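Local coordinates for protein member of DUF4221 family (PDB 3S9J) that is of unknown function but folds as a six-bladed beta-propeller of the DUF4221 family from Bacteroides vulgatus, at residues Y25-Q33 with F130-A138; H43-I54 with L78-P86. One frame throughout, in Å; residues are numbered along the deposited sequence. Where two conformers were deposited one is given.

Contact 1: Y25-Q33 with F130-A138; sequences YYLSKSMFQ and FGSYYNAPA. With FMT (formic acid), chain K.
Near the central axis of the six-bladed beta-propeller, on the approach to the inner strand 31-36 of one blade, Lys29 and Met31 (selenomethionine in the crystal) meet Ser132 from the loop that leads into strand 139-141, the inner strand two blades further on. Ser132 is gripped at two points. Its N gives a virtually straight bond (179°) to Lys29 O at 2.9 Å. Its OG, tucked between its own backbone N and carbonyl carbon (chi1 48°), turns back to the strand and accepts from Met31 N at 2.8 Å. The hydroxyl's own proton goes to a water 2.6 Å from Ser132 OG, and that water in turn donates to Ser28 O, so a buried carbonyl is satisfied as well. The backbone reaches the strand through an ST turn: Ser28 OG accepts from Ser30 N at 3.1 Å and also bonds Glu45 O in the neighbouring strand 39-46.

Beside this, the extended Lys29 chain passes obliquely over one face of the Tyr133 ring. CE sits above the ring centre, 4.0 Å from the Tyr133 centroid and 8° off the normal, in a CH-pi contact; NZ lies further out, 4.9 Å from that centroid, still over the face and making a cation-pi interaction. Tyr133 OH is hydrogen-bonded to Glu297 OE1.

Beyond Ser132, Phe32 reaches the loop with its ring tip. CZ lies 3.3 Å from Gly131 O, which stands at the ring edge, while CE1 rests 4.0 Å from Pro137 CB. Gly131 and Ala136 pair through reciprocal backbone bonds, which closes the turn, and Asn135 ND2 reaches across to Ile270 O.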
loop_
_atom_site.group_PDB
_atom_site.type_symbol
_atom_site.label_atom_id
_atom_site.label_comp_id
_atom_site.label_asym_id
_atom_site.label_seq_id
_atom_site.Cartn_x
_atom_site.Cartn_y
_atom_site.Cartn_z
ATOM N N TYR A 25 17.025 -8.591 2.662
ATOM C CA TYR A 25 16.395 -9.150 1.468
ATOM C C TYR A 25 15.864 -8.025 0.616
ATOM O O TYR A 25 15.451 -6.962 1.137
ATOM C CB TYR A 25 15.266 -10.096 1.857
ATOM C CG TYR A 25 14.743 -10.927 0.716
ATOM C CD1 TYR A 25 15.580 -11.794 0.029
ATOM C CD2 TYR A 25 13.420 -10.824 0.310
ATOM C CE1 TYR A 25 15.091 -12.551 -1.044
ATOM C CE2 TYR A 25 12.922 -11.601 -0.727
ATOM C CZ TYR A 25 13.779 -12.464 -1.377
ATOM O OH TYR A 25 13.338 -13.221 -2.423
ATOM N N TYR A 26 15.857 -8.224 -0.707
ATOM C CA TYR A 26 15.558 -7.094 -1.622
ATOM C C TYR A 26 14.092 -6.687 -1.630
ATOM O O TYR A 26 13.748 -5.611 -2.094
ATOM C CB TYR A 26 16.015 -7.358 -3.066
ATOM C CG TYR A 26 15.170 -8.397 -3.792
ATOM C CD1 TYR A 26 14.035 -8.046 -4.512
ATOM C CD2 TYR A 26 15.487 -9.728 -3.696
ATOM C CE1 TYR A 26 13.231 -9.003 -5.132
ATOM C CE2 TYR A 26 14.701 -10.698 -4.341
ATOM C CZ TYR A 26 13.589 -10.309 -5.054
ATOM O OH TYR A 26 12.826 -11.275 -5.650
ATOM N N LEU A 27 13.224 -7.565 -1.150
ATOM C CA LEU A 27 11.778 -7.320 -1.110
ATOM C C LEU A 27 11.329 -6.933 0.282
ATOM O O LEU A 27 11.645 -7.630 1.251
ATOM C CB LEU A 27 11.006 -8.578 -1.496
ATOM C CG LEU A 27 9.479 -8.476 -1.394
ATOM C CD1 LEU A 27 8.985 -7.464 -2.402
ATOM C CD2 LEU A 27 8.845 -9.837 -1.638
ATOM N N SER A 28 10.570 -5.836 0.360
ATOM C CA SER A 28 9.823 -5.468 1.534
ATOM C C SER A 28 8.385 -5.191 1.164
ATOM O O SER A 28 8.136 -4.576 0.129
ATOM C CB SER A 28 10.379 -4.181 2.149
ATOM O OG SER A 28 9.552 -3.816 3.289
ATOM N N LYS A 29 7.457 -5.625 2.020
ATOM C CA LYS A 29 6.032 -5.318 1.852
ATOM C C LYS A 29 5.589 -4.114 2.668
ATOM O O LYS A 29 4.412 -3.765 2.639
ATOM C CB LYS A 29 5.159 -6.525 2.211
ATOM C CG LYS A 29 5.375 -7.705 1.248
ATOM C CD LYS A 29 4.372 -8.822 1.515
ATOM C CE LYS A 29 4.472 -9.962 0.529
ATOM N NZ LYS A 29 3.548 -11.107 0.974
ATOM N N SER A 30 6.521 -3.466 3.360
ATOM C CA SER A 30 6.197 -2.303 4.180
ATOM C C SER A 30 7.389 -1.328 4.143
ATOM O O SER A 30 8.236 -1.281 5.065
ATOM C CB SER A 30 5.865 -2.743 5.585
ATOM O OG SER A 30 5.365 -1.644 6.369
HETATM N N MSE A 31 7.454 -0.584 3.043
HETATM C CA MSE A 31 8.542 0.366 2.815
HETATM C C MSE A 31 7.935 1.727 2.528
HETATM O O MSE A 31 7.061 1.859 1.692
HETATM C CB MSE A 31 9.487 -0.030 1.655
HETATM C CG MSE A 31 8.886 -0.609 0.484
HETATM SE SE MSE A 31 10.258 -0.315 -0.964
HETATM C CE MSE A 31 9.257 1.219 -1.724
ATOM N N PHE A 32 8.384 2.720 3.282
ATOM C CA PHE A 32 7.840 4.067 3.195
ATOM C C PHE A 32 8.939 5.103 3.237
ATOM O O PHE A 32 9.846 5.025 4.054
ATOM C CB PHE A 32 6.940 4.339 4.385
ATOM C CG PHE A 32 5.730 3.419 4.482
ATOM C CD1 PHE A 32 4.722 3.500 3.551
ATOM C CD2 PHE A 32 5.639 2.468 5.499
ATOM C CE1 PHE A 32 3.610 2.657 3.639
ATOM C CE2 PHE A 32 4.533 1.655 5.625
ATOM C CZ PHE A 32 3.502 1.738 4.669
ATOM N N GLN A 33 8.818 6.116 2.398
ATOM C CA GLN A 33 9.724 7.257 2.436
ATOM C C GLN A 33 9.317 8.167 3.604
ATOM O O GLN A 33 8.124 8.356 3.892
ATOM C CB GLN A 33 9.689 7.996 1.089
ATOM C CG GLN A 33 10.672 9.138 0.929
ATOM C CD GLN A 33 10.115 10.506 1.336
ATOM O OE1 GLN A 33 9.070 10.591 1.977
ATOM N NE2 GLN A 33 10.825 11.582 0.955
ATOM N N PHE A 130 -0.854 -2.484 7.762
ATOM C CA PHE A 130 -0.483 -1.335 6.949
ATOM C C PHE A 130 0.805 -1.740 6.227
ATOM O O PHE A 130 1.506 -2.683 6.646
ATOM C CB PHE A 130 -0.366 -0.007 7.736
ATOM C CG PHE A 130 0.233 -0.121 9.114
ATOM C CD1 PHE A 130 1.597 -0.198 9.302
ATOM C CD2 PHE A 130 -0.582 -0.037 10.247
ATOM C CE1 PHE A 130 2.121 -0.291 10.597
ATOM C CE2 PHE A 130 -0.048 -0.120 11.528
ATOM C CZ PHE A 130 1.304 -0.228 11.693
ATOM N N GLY A 131 1.086 -1.078 5.121
ATOM C CA GLY A 131 2.198 -1.489 4.266
ATOM C C GLY A 131 2.149 -0.816 2.921
ATOM O O GLY A 131 1.350 0.095 2.700
ATOM N N SER A 132 2.986 -1.325 2.008
ATOM C CA SER A 132 3.205 -0.679 0.731
ATOM C C SER A 132 2.945 -1.621 -0.437
ATOM O O SER A 132 2.902 -1.168 -1.563
ATOM C CB SER A 132 4.661 -0.153 0.654
ATOM O OG SER A 132 5.563 -1.183 1.075
ATOM N N TYR A 133 2.770 -2.913 -0.182
ATOM C CA TYR A 133 2.716 -3.898 -1.295
ATOM C C TYR A 133 1.522 -3.521 -2.180
ATOM O O TYR A 133 1.628 -3.521 -3.403
ATOM C CB TYR A 133 2.578 -5.298 -0.720
ATOM C CG TYR A 133 2.993 -6.421 -1.630
ATOM C CD1 TYR A 133 4.318 -6.522 -2.079
ATOM C CD2 TYR A 133 2.105 -7.440 -1.947
ATOM C CE1 TYR A 133 4.745 -7.604 -2.869
ATOM C CE2 TYR A 133 2.526 -8.527 -2.752
ATOM C CZ TYR A 133 3.842 -8.593 -3.193
ATOM O OH TYR A 133 4.264 -9.657 -3.987
ATOM N N TYR A 134 0.412 -3.136 -1.534
ATOM C CA TYR A 134 -0.470 -2.092 -2.072
ATOM C C TYR A 134 -0.376 -0.927 -1.091
ATOM O O TYR A 134 -0.258 -1.125 0.113
ATOM C CB TYR A 134 -1.914 -2.566 -2.258
ATOM C CG TYR A 134 -2.586 -3.047 -0.977
ATOM C CD1 TYR A 134 -2.428 -4.347 -0.535
ATOM C CD2 TYR A 134 -3.411 -2.209 -0.256
ATOM C CE1 TYR A 134 -3.049 -4.800 0.656
ATOM C CE2 TYR A 134 -4.037 -2.652 0.901
ATOM C CZ TYR A 134 -3.859 -3.917 1.356
ATOM O OH TYR A 134 -4.501 -4.275 2.525
ATOM N N ASN A 135 -0.447 0.282 -1.595
ATOM C CA ASN A 135 -0.246 1.425 -0.733
ATOM C C ASN A 135 -1.387 1.475 0.320
ATOM O O ASN A 135 -2.567 1.661 -0.020
ATOM C CB ASN A 135 -0.173 2.716 -1.518
ATOM C CG ASN A 135 0.389 3.865 -0.685
ATOM O OD1 ASN A 135 1.229 3.635 0.183
ATOM N ND2 ASN A 135 -0.099 5.083 -0.924
ATOM N N ALA A 136 -1.003 1.297 1.578
ATOM C CA ALA A 136 -1.929 1.309 2.709
ATOM C C ALA A 136 -1.153 1.827 3.941
ATOM O O ALA A 136 -0.791 1.069 4.823
ATOM C CB ALA A 136 -2.445 -0.072 2.955
ATOM N N PRO A 137 -0.868 3.117 3.962
ATOM C CA PRO A 137 0.162 3.630 4.863
ATOM C C PRO A 137 -0.283 3.833 6.305
ATOM O O PRO A 137 0.561 4.155 7.145
ATOM C CB PRO A 137 0.493 5.005 4.264
ATOM C CG PRO A 137 -0.795 5.407 3.592
ATOM C CD PRO A 137 -1.296 4.144 2.994
ATOM N N ALA A 138 -1.583 3.688 6.549
ATOM C CA ALA A 138 -2.249 4.179 7.760
ATOM C C ALA A 138 -2.045 5.678 7.824
ATOM O O ALA A 138 -1.356 6.278 6.988
ATOM C CB ALA A 138 -1.750 3.486 9.012
HETATM C C FMT K . 10.914 -10.175 -8.306
HETATM O O1 FMT K . 10.134 -10.314 -9.292
HETATM O O2 FMT K . 10.749 -10.725 -7.206
HETATM O O HOH W 1 6.071 -2.999 -0.760
HETATM O O HOH W 2 3.021 -5.115 5.455
#

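Contact 2: H43-I54 with L78-P86. With NA (sodium ion), chain D; FMT (formic acid), chain J.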
loop_
_atom_site.group_PDB
_atom_site.type_symbol
_atom_site.label_atom_id
_atom_site.label_comp_id
_atom_site.label_asym_id
_atom_site.label_seq_id
_atom_site.Cartn_x
_atom_site.Cartn_y
_atom_site.Cartn_z
ATOM N N HIS A 43 12.241 3.859 4.979
ATOM C CA HIS A 43 11.958 2.876 6.015
ATOM C C HIS A 43 11.668 1.562 5.281
ATOM O O HIS A 43 10.736 1.499 4.491
ATOM C CB HIS A 43 10.734 3.312 6.782
ATOM C CG HIS A 43 10.188 2.290 7.739
ATOM N ND1 HIS A 43 10.285 2.443 9.107
ATOM C CD2 HIS A 43 9.503 1.132 7.533
ATOM C CE1 HIS A 43 9.720 1.404 9.703
ATOM N NE2 HIS A 43 9.210 0.609 8.776
ATOM N N PHE A 44 12.436 0.519 5.538
ATOM C CA PHE A 44 12.304 -0.717 4.780
ATOM C C PHE A 44 12.183 -1.869 5.763
ATOM O O PHE A 44 13.171 -2.299 6.341
ATOM C CB PHE A 44 13.527 -0.853 3.886
ATOM C CG PHE A 44 13.542 -2.053 2.948
ATOM C CD1 PHE A 44 14.036 -3.287 3.368
ATOM C CD2 PHE A 44 13.170 -1.902 1.623
ATOM C CE1 PHE A 44 14.127 -4.368 2.472
ATOM C CE2 PHE A 44 13.263 -2.991 0.730
ATOM C CZ PHE A 44 13.757 -4.209 1.170
ATOM N N GLU A 45 10.960 -2.349 5.962
ATOM C CA GLU A 45 10.743 -3.462 6.863
ATOM C C GLU A 45 11.396 -4.691 6.265
ATOM O O GLU A 45 11.089 -5.058 5.157
ATOM C CB GLU A 45 9.276 -3.737 7.102
ATOM C CG GLU A 45 9.055 -4.839 8.128
ATOM C CD GLU A 45 7.584 -5.079 8.363
ATOM O OE1 GLU A 45 6.891 -4.104 8.713
ATOM O OE2 GLU A 45 7.133 -6.223 8.205
ATOM N N ASN A 46 12.284 -5.319 6.994
ATOM C CA ASN A 46 13.093 -6.442 6.449
ATOM C C ASN A 46 12.717 -7.699 7.225
ATOM O O ASN A 46 13.493 -8.211 8.045
ATOM C CB ASN A 46 14.569 -6.057 6.630
ATOM C CG ASN A 46 15.538 -7.082 6.093
ATOM O OD1 ASN A 46 15.332 -7.645 5.005
ATOM N ND2 ASN A 46 16.626 -7.328 6.849
ATOM N N THR A 47 11.499 -8.176 6.952
ATOM C CA THR A 47 10.937 -9.316 7.687
ATOM C C THR A 47 10.643 -10.497 6.765
ATOM O O THR A 47 10.027 -11.489 7.193
ATOM C CB THR A 47 9.633 -8.913 8.422
ATOM O OG1 THR A 47 8.766 -8.272 7.489
ATOM C CG2 THR A 47 9.975 -7.968 9.603
ATOM N N GLN A 48 11.053 -10.409 5.504
ATOM C CA GLN A 48 10.855 -11.551 4.593
ATOM C C GLN A 48 11.804 -12.687 4.944
ATOM O O GLN A 48 12.892 -12.493 5.481
ATOM C CB GLN A 48 11.045 -11.165 3.140
ATOM C CG GLN A 48 10.002 -10.193 2.631
ATOM C CD GLN A 48 8.603 -10.764 2.620
ATOM O OE1 GLN A 48 7.664 -10.164 3.138
ATOM N NE2 GLN A 48 8.470 -11.900 2.075
ATOM N N LYS A 49 11.373 -13.895 4.646
ATOM C CA LYS A 49 12.207 -15.057 4.848
ATOM C C LYS A 49 12.689 -15.170 6.260
ATOM O O LYS A 49 11.884 -15.035 7.178
ATOM C CB LYS A 49 13.323 -15.135 3.758
ATOM C CG LYS A 49 12.783 -15.142 2.366
ATOM C CD LYS A 49 13.939 -15.386 1.339
ATOM C CE LYS A 49 13.453 -15.855 0.021
ATOM N NZ LYS A 49 14.640 -16.318 -0.778
ATOM N N SER A 50 13.972 -15.411 6.512
ATOM C CA SER A 50 14.466 -15.601 7.862
ATOM C C SER A 50 14.836 -14.285 8.538
ATOM O O SER A 50 15.256 -14.266 9.675
ATOM C CB SER A 50 15.693 -16.528 7.845
ATOM O OG SER A 50 16.747 -15.930 7.112
ATOM N N LEU A 51 14.722 -13.181 7.804
ATOM C CA LEU A 51 15.150 -11.888 8.322
ATOM C C LEU A 51 14.080 -11.294 9.218
ATOM O O LEU A 51 12.898 -11.561 9.051
ATOM C CB LEU A 51 15.429 -10.916 7.182
ATOM C CG LEU A 51 16.546 -11.442 6.266
ATOM C CD1 LEU A 51 16.608 -10.634 5.064
ATOM C CD2 LEU A 51 17.896 -11.474 7.003
ATOM N N TYR A 52 14.502 -10.485 10.175
ATOM C CA TYR A 52 13.535 -9.866 11.100
ATOM C C TYR A 52 14.087 -8.602 11.753
ATOM O O TYR A 52 14.488 -8.597 12.921
ATOM C CB TYR A 52 13.129 -10.891 12.148
ATOM C CG TYR A 52 11.785 -10.656 12.815
ATOM C CD1 TYR A 52 10.607 -10.826 12.112
ATOM C CD2 TYR A 52 11.703 -10.297 14.159
ATOM C CE1 TYR A 52 9.365 -10.673 12.735
ATOM C CE2 TYR A 52 10.450 -10.119 14.781
ATOM C CZ TYR A 52 9.298 -10.343 14.062
ATOM O OH TYR A 52 8.072 -10.236 14.693
ATOM N N ASP A 53 14.098 -7.526 10.979
ATOM C CA ASP A 53 14.488 -6.211 11.441
ATOM C C ASP A 53 13.950 -5.139 10.507
ATOM O O ASP A 53 13.201 -5.430 9.579
ATOM C CB ASP A 53 16.008 -6.108 11.670
ATOM C CG ASP A 53 16.856 -6.321 10.404
ATOM O OD1 ASP A 53 16.401 -6.028 9.281
ATOM O OD2 ASP A 53 18.027 -6.802 10.576
ATOM N N ILE A 54 14.288 -3.888 10.791
ATOM C CA ILE A 54 13.968 -2.807 9.903
ATOM C C ILE A 54 15.274 -2.161 9.466
ATOM O O ILE A 54 16.139 -1.851 10.294
ATOM C CB ILE A 54 13.062 -1.760 10.594
ATOM C CG1 ILE A 54 11.700 -2.373 10.944
ATOM C CG2 ILE A 54 12.857 -0.501 9.711
ATOM C CD1 ILE A 54 10.941 -1.559 12.012
ATOM N N LEU A 78 8.493 -8.837 19.990
ATOM C CA LEU A 78 7.492 -8.577 18.978
ATOM C C LEU A 78 7.309 -9.865 18.212
ATOM O O LEU A 78 8.028 -10.118 17.234
ATOM C CB LEU A 78 7.955 -7.485 18.041
ATOM C CG LEU A 78 8.316 -6.148 18.681
ATOM C CD1 LEU A 78 9.217 -5.353 17.741
ATOM C CD2 LEU A 78 7.074 -5.334 19.042
ATOM N N PRO A 79 6.325 -10.696 18.629
ATOM C CA PRO A 79 6.179 -12.033 18.063
ATOM C C PRO A 79 5.838 -12.126 16.594
ATOM O O PRO A 79 6.168 -13.137 15.972
ATOM C CB PRO A 79 5.017 -12.639 18.887
ATOM C CG PRO A 79 5.011 -11.898 20.152
ATOM C CD PRO A 79 5.409 -10.488 19.772
ATOM N N ALA A 80 5.163 -11.124 16.012
ATOM C CA ALA A 80 4.534 -11.309 14.701
ATOM C C ALA A 80 4.389 -10.059 13.841
ATOM O O ALA A 80 3.313 -9.771 13.280
ATOM C CB ALA A 80 3.171 -11.978 14.863
ATOM N N VAL A 81 5.489 -9.332 13.707
ATOM C CA VAL A 81 5.526 -8.135 12.899
ATOM C C VAL A 81 5.282 -8.407 11.430
ATOM O O VAL A 81 5.901 -9.292 10.802
ATOM C CB VAL A 81 6.878 -7.408 13.028
ATOM C CG1 VAL A 81 6.955 -6.196 12.060
ATOM C CG2 VAL A 81 7.133 -7.024 14.465
ATOM N N PHE A 82 4.316 -7.674 10.916
ATOM C CA PHE A 82 4.056 -7.594 9.495
ATOM C C PHE A 82 3.353 -6.280 9.193
ATOM O O PHE A 82 2.136 -6.113 9.259
ATOM C CB PHE A 82 3.358 -8.818 8.906
ATOM C CG PHE A 82 3.920 -9.184 7.569
ATOM C CD1 PHE A 82 5.288 -9.391 7.442
ATOM C CD2 PHE A 82 3.128 -9.269 6.447
ATOM C CE1 PHE A 82 5.860 -9.689 6.225
ATOM C CE2 PHE A 82 3.697 -9.595 5.230
ATOM C CZ PHE A 82 5.082 -9.792 5.138
ATOM N N GLY A 83 4.197 -5.314 8.895
ATOM C CA GLY A 83 3.796 -3.949 8.655
ATOM C C GLY A 83 4.434 -3.062 9.721
ATOM O O GLY A 83 4.360 -3.343 10.927
ATOM N N SER A 84 5.015 -1.960 9.279
ATOM C CA SER A 84 5.686 -1.018 10.164
ATOM C C SER A 84 5.810 0.315 9.473
ATOM O O SER A 84 5.973 0.386 8.244
ATOM C CB SER A 84 7.047 -1.558 10.622
ATOM O OG SER A 84 7.879 -1.830 9.508
ATOM N N ARG A 85 5.722 1.398 10.252
ATOM C CA ARG A 85 5.674 2.706 9.663
ATOM C C ARG A 85 6.361 3.758 10.511
ATOM O O ARG A 85 6.176 3.783 11.733
ATOM C CB ARG A 85 4.204 3.106 9.466
ATOM C CG ARG A 85 3.453 3.276 10.744
ATOM C CD ARG A 85 1.968 3.518 10.558
ATOM N NE ARG A 85 1.610 4.590 9.666
ATOM C CZ ARG A 85 1.672 5.898 9.918
ATOM N NH1 ARG A 85 2.177 6.400 11.052
ATOM N NH2 ARG A 85 1.219 6.732 9.015
ATOM N N PRO A 86 7.122 4.641 9.863
ATOM C CA PRO A 86 7.680 5.820 10.564
ATOM C C PRO A 86 6.524 6.710 10.970
ATOM O O PRO A 86 5.616 6.955 10.156
ATOM C CB PRO A 86 8.551 6.492 9.510
ATOM C CG PRO A 86 8.069 6.028 8.191
ATOM C CD PRO A 86 7.390 4.669 8.416
HETATM NA NA NA D . 15.582 -9.708 14.683
HETATM C C FMT J . 2.520 9.934 10.183
HETATM O O1 FMT J . 2.159 9.411 9.120
HETATM O O2 FMT J . 2.730 9.294 11.219
HETATM O O HOH W 3 17.086 -7.924 14.949
HETATM O O HOH W 4 17.024 -10.821 13.133
HETATM O O HOH W 5 14.744 -12.016 15.233
HETATM O O HOH W 6 17.195 -10.468 16.474
#
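The imidazole of His43 is sandwiched: Pro86 CD lies over one face, 3.9 Å from the His43 ring centroid in a CH-pi contact, and Ile54 CG2 covers the opposite face. At the edge, in the ring plane, NE2 donates to Ser84 OG at 2.9 Å. The Tyr52 ring has Leu78 O and a sodium ion at its edge, with Val81 CB approaching obliquely. The Tyr52 hydroxyl gives its proton to Leu78 O at 2.5 Å, tilted 35° from the carbonyl plane, and accepts from Val81 N at 2.9 Å. Gln48 OE1 stands at the edge of the Phe82 ring, near its plane, with Thr47 OG1 and Glu45 OE2 oblique to it. The Arg85 guanidinium holds a formic acid molecule with NH1 and NH2.

Glu45 reaches across to segment 78-86, CG anti to the backbone N (chi1 -176°). OE2 takes Gly83 N on its syn lone pair at 3.1 Å and Thr47 OG1 on its anti one at 2.7 Å. His43 NE2, Ser84 OG and Glu45 OE1 form a chain of hydrogen bonds, though the placing of Glu45 OE1 is doubtful. With an alanine in place of Glu45, Gly83 N and the Thr47 hydroxyl would probably lose the carboxylate they share, Ser84 OG would probably lose its acceptor, and a gap would open between the strands.

Tyr52 O binds the sodium at 2.4 Å, joined by four waters and Leu70 O. Tyr52 and Asp53 together face Asn46 in a classic beta bulge. Strands 43-46 and 84-86 run nearly antiparallel (159° between their N-to-C directions) in successive blades, making this the side-chain-mediated blade-to-blade interface of a beta-propeller.

Contacts 1 and 2 share one blade: strands 31-36 and 39-46 are neighbours in its sheet, pairing Ser30 with Glu45 and Phe32 with His43. Their centres are about 10 Å apart, contact 1 about 6 Å from the centre of the chain and contact 2 about 15 Å from it. Segments 43-54 and 78-86 both fall in the chain between the two segments of contact 1. Arg85 NE bonds Pro137 O at 2.8 Å, and Ser30 OG bonds Ser84 N. Segment 78-86 thus reaches both partners of contact 1. The function is unknown, so neither contact can be tied to an active site; the sodium at Tyr52 belongs to contact 2, and the formic acid molecules probably come from the crystallisation liquor.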